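PDB 1OG6: oxidoreductase YdhF from Escherichia coli, which binds NADPH and probably works as an oxidoreductase of the aldo-keto reductase family, its natural substrate being unassigned. Local coordinates for residues 45-50 against 77-82. Numbering follows the deposited sequence.
Sequences GVTTVD and RMEIVS. With NAP (NADP nicotinamide-adenine-dinucleotide phosphate), chain F.
The carboxylate of Glu79 takes two threonine hydroxyls at one oxygen: Thr47 OG1 reaches the syn lone pair of OE2 at 2.9 Å, whereas Thr48 OG1 comes down on OE2 from above the plane, 64° out of it. A bend at chi2 (88°) turns the carboxylate toward Thr47 and Thr48, at the start of strand 48-50, and OE1 forms a salt bridge with Arg4; Thr48 OG1 is also bonded to Ser15 N. Replacing Glu79 with an alanine would probably strip both hydroxyls of this shared acceptor and deprive Arg4 of this salt-bridge partner. Beyond it the backbones run parallel, with Val49 N bonded to Glu79 O (2.8 Å, 176°) and Val81 N to Val49 O (2.9 Å). On the face opposite Glu79, Val49 CG2 lies 3.9 Å from Ile80 CG1, the two side chains pointing the same way. At the C-terminal end of strand 48-50, Asp50 OD1 rests against Val81 CG1, 3.6 Å away, while OD2 accepts the ribose hydroxyl O2D of NADP at 2.9 Å and pairs with Lys83. Adjacent parallel strands joined through helices, with an aspartate at the strand end near Tyr55, the probable proton donor, are characteristic of the aldo-keto reductase (α/β)8 barrel and its cofactor site.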
loop_
_atom_site.group_PDB
_atom_site.type_symbol
_atom_site.label_atom_id
_atom_site.label_comp_id
_atom_site.label_asym_id
_atom_site.label_seq_id
_atom_site.Cartn_x
_atom_site.Cartn_y
_atom_site.Cartn_z
ATOM N N GLY C 45 -27.668 -15.978 21.440
ATOM C CA GLY C 45 -26.240 -16.197 21.457
ATOM C C GLY C 45 -25.526 -14.897 21.171
ATOM O O GLY C 45 -24.307 -14.818 21.308
ATOM N N VAL C 46 -26.290 -13.882 20.767
ATOM C CA VAL C 46 -25.742 -12.558 20.465
ATOM C C VAL C 46 -25.472 -11.828 21.772
ATOM O O VAL C 46 -26.358 -11.185 22.325
ATOM C CB VAL C 46 -26.728 -11.709 19.658
ATOM C CG1 VAL C 46 -26.078 -10.395 19.275
ATOM C CG2 VAL C 46 -27.183 -12.466 18.433
ATOM N N THR C 47 -24.244 -11.917 22.259
ATOM C CA THR C 47 -23.907 -11.286 23.519
ATOM C C THR C 47 -23.094 -10.010 23.364
ATOM O O THR C 47 -23.055 -9.183 24.276
ATOM C CB THR C 47 -23.135 -12.261 24.409
ATOM O OG1 THR C 47 -21.963 -12.702 23.717
ATOM C CG2 THR C 47 -24.001 -13.466 24.756
ATOM N N THR C 48 -22.442 -9.850 22.217
ATOM C CA THR C 48 -21.631 -8.667 21.978
ATOM C C THR C 48 -22.515 -7.552 21.466
ATOM O O THR C 48 -23.248 -7.740 20.504
ATOM C CB THR C 48 -20.558 -8.936 20.924
ATOM O OG1 THR C 48 -19.938 -10.190 21.199
ATOM C CG2 THR C 48 -19.501 -7.851 20.942
ATOM N N VAL C 49 -22.465 -6.394 22.116
ATOM C CA VAL C 49 -23.259 -5.261 21.669
ATOM C C VAL C 49 -22.325 -4.132 21.250
ATOM O O VAL C 49 -21.341 -3.833 21.929
ATOM C CB VAL C 49 -24.231 -4.759 22.759
ATOM C CG1 VAL C 49 -25.139 -5.894 23.201
ATOM C CG2 VAL C 49 -23.457 -4.173 23.917
ATOM N N ASP C 50 -22.643 -3.520 20.114
ATOM C CA ASP C 50 -21.851 -2.439 19.553
ATOM C C ASP C 50 -22.427 -1.071 19.897
ATOM O O ASP C 50 -23.633 -0.859 19.805
ATOM C CB ASP C 50 -21.788 -2.601 18.038
ATOM C CG ASP C 50 -20.780 -1.688 17.398
ATOM O OD1 ASP C 50 -19.575 -1.857 17.677
ATOM O OD2 ASP C 50 -21.195 -0.803 16.619
ATOM N N ARG C 77 -23.691 -10.797 31.142
ATOM C CA ARG C 77 -24.039 -11.625 30.000
ATOM C C ARG C 77 -23.667 -11.074 28.634
ATOM O O ARG C 77 -24.002 -11.677 27.617
ATOM C CB ARG C 77 -25.538 -11.903 30.013
ATOM C CG ARG C 77 -26.023 -12.592 31.260
ATOM C CD ARG C 77 -27.483 -12.928 31.100
ATOM N NE ARG C 77 -27.699 -13.788 29.942
ATOM C CZ ARG C 77 -28.887 -14.017 29.395
ATOM N NH1 ARG C 77 -29.974 -13.445 29.900
ATOM N NH2 ARG C 77 -28.991 -14.821 28.346
ATOM N N MET C 78 -22.972 -9.946 28.592
ATOM C CA MET C 78 -22.618 -9.346 27.313
ATOM C C MET C 78 -21.253 -8.685 27.293
ATOM O O MET C 78 -20.600 -8.519 28.324
ATOM C CB MET C 78 -23.670 -8.307 26.938
ATOM C CG MET C 78 -23.856 -7.252 28.009
ATOM S SD MET C 78 -25.317 -6.234 27.785
ATOM C CE MET C 78 -24.577 -4.625 27.841
ATOM N N GLU C 79 -20.829 -8.322 26.092
ATOM C CA GLU C 79 -19.567 -7.639 25.897
ATOM C C GLU C 79 -19.968 -6.299 25.311
ATOM O O GLU C 79 -20.741 -6.246 24.358
ATOM C CB GLU C 79 -18.670 -8.384 24.906
ATOM C CG GLU C 79 -18.297 -9.791 25.317
ATOM C CD GLU C 79 -19.308 -10.824 24.868
ATOM O OE1 GLU C 79 -19.107 -12.022 25.145
ATOM O OE2 GLU C 79 -20.305 -10.439 24.230
ATOM N N ILE C 80 -19.468 -5.214 25.885
ATOM C CA ILE C 80 -19.802 -3.898 25.380
ATOM C C ILE C 80 -18.636 -3.348 24.572
ATOM O O ILE C 80 -17.482 -3.372 25.005
ATOM C CB ILE C 80 -20.183 -2.946 26.536
ATOM C CG1 ILE C 80 -21.451 -3.466 27.212
ATOM C CG2 ILE C 80 -20.439 -1.556 26.022
ATOM C CD1 ILE C 80 -22.018 -2.558 28.263
ATOM N N VAL C 81 -18.952 -2.894 23.366
ATOM C CA VAL C 81 -17.969 -2.328 22.457
ATOM C C VAL C 81 -18.382 -0.888 22.208
ATOM O O VAL C 81 -19.556 -0.600 21.985
ATOM C CB VAL C 81 -17.960 -3.076 21.100
ATOM C CG1 VAL C 81 -17.020 -2.393 20.140
ATOM C CG2 VAL C 81 -17.552 -4.510 21.293
ATOM N N SER C 82 -17.430 0.027 22.257
ATOM C CA SER C 82 -17.762 1.413 22.013
ATOM C C SER C 82 -16.574 2.077 21.361
ATOM O O SER C 82 -15.486 1.504 21.303
ATOM C CB SER C 82 -18.120 2.121 23.318
ATOM O OG SER C 82 -18.824 3.322 23.059
HETATM P PA NAP F . -27.098 -2.805 8.248
HETATM O O1A NAP F . -26.865 -2.593 6.873
HETATM O O2A NAP F . -26.924 -4.116 8.987
HETATM O O5B NAP F . -28.590 -2.344 8.618
HETATM C C5B NAP F . -29.655 -2.785 7.750
HETATM C C4B NAP F . -30.760 -1.685 7.902
HETATM O O4B NAP F . -31.809 -2.160 6.972
HETATM C C3B NAP F . -31.473 -1.651 9.279
HETATM O O3B NAP F . -31.631 -0.271 9.589
HETATM C C2B NAP F . -32.818 -2.329 9.108
HETATM O O2B NAP F . -33.896 -1.622 9.716
HETATM C C1B NAP F . -33.048 -2.423 7.571
HETATM N N9A NAP F . -33.514 -3.754 7.212
HETATM C C8A NAP F . -33.117 -5.011 7.633
HETATM N N7A NAP F . -33.783 -6.006 7.077
HETATM C C5A NAP F . -34.675 -5.353 6.235
HETATM C C6A NAP F . -35.653 -5.880 5.374
HETATM N N6A NAP F . -35.946 -7.180 5.174
HETATM N N1A NAP F . -36.418 -4.959 4.634
HETATM N N3A NAP F . -35.247 -3.029 5.601
HETATM C C4A NAP F . -34.508 -3.957 6.319
HETATM O O3 NAP F . -26.195 -1.785 9.064
HETATM P PN NAP F . -26.487 -0.356 9.661
HETATM O O1N NAP F . -25.922 0.867 9.080
HETATM O O2N NAP F . -26.960 -0.452 11.076
HETATM O O5D NAP F . -24.958 -0.438 10.198
HETATM C C5D NAP F . -24.363 -1.644 10.819
HETATM C C4D NAP F . -23.911 -1.380 12.247
HETATM O O4D NAP F . -22.514 -0.997 12.340
HETATM C C3D NAP F . -24.709 -0.320 13.089
HETATM O O3D NAP F . -25.714 -0.933 13.905
HETATM O O2D NAP F . -23.607 0.109 15.282
HETATM C C1D NAP F . -22.341 0.133 13.252
HETATM N N1N NAP F . -21.688 1.269 12.500
HETATM C C2N NAP F . -20.295 1.519 12.605
HETATM C C3N NAP F . -19.748 2.600 11.912
HETATM C C7N NAP F . -18.241 2.867 12.028
HETATM O O7N NAP F . -17.817 3.813 11.416
HETATM N N7N NAP F . -17.467 2.106 12.753
HETATM C C4N NAP F . -20.582 3.481 11.084
HETATM C C5N NAP F . -21.975 3.196 11.000
HETATM C C6N NAP F . -22.554 2.096 11.700
HETATM P P2B NAP F . -35.145 -2.337 10.457
HETATM O O1X NAP F . -35.139 -3.125 11.762
HETATM O O2X NAP F . -36.413 -1.673 9.972
HETATM O O3X NAP F . -34.843 -1.218 11.430
#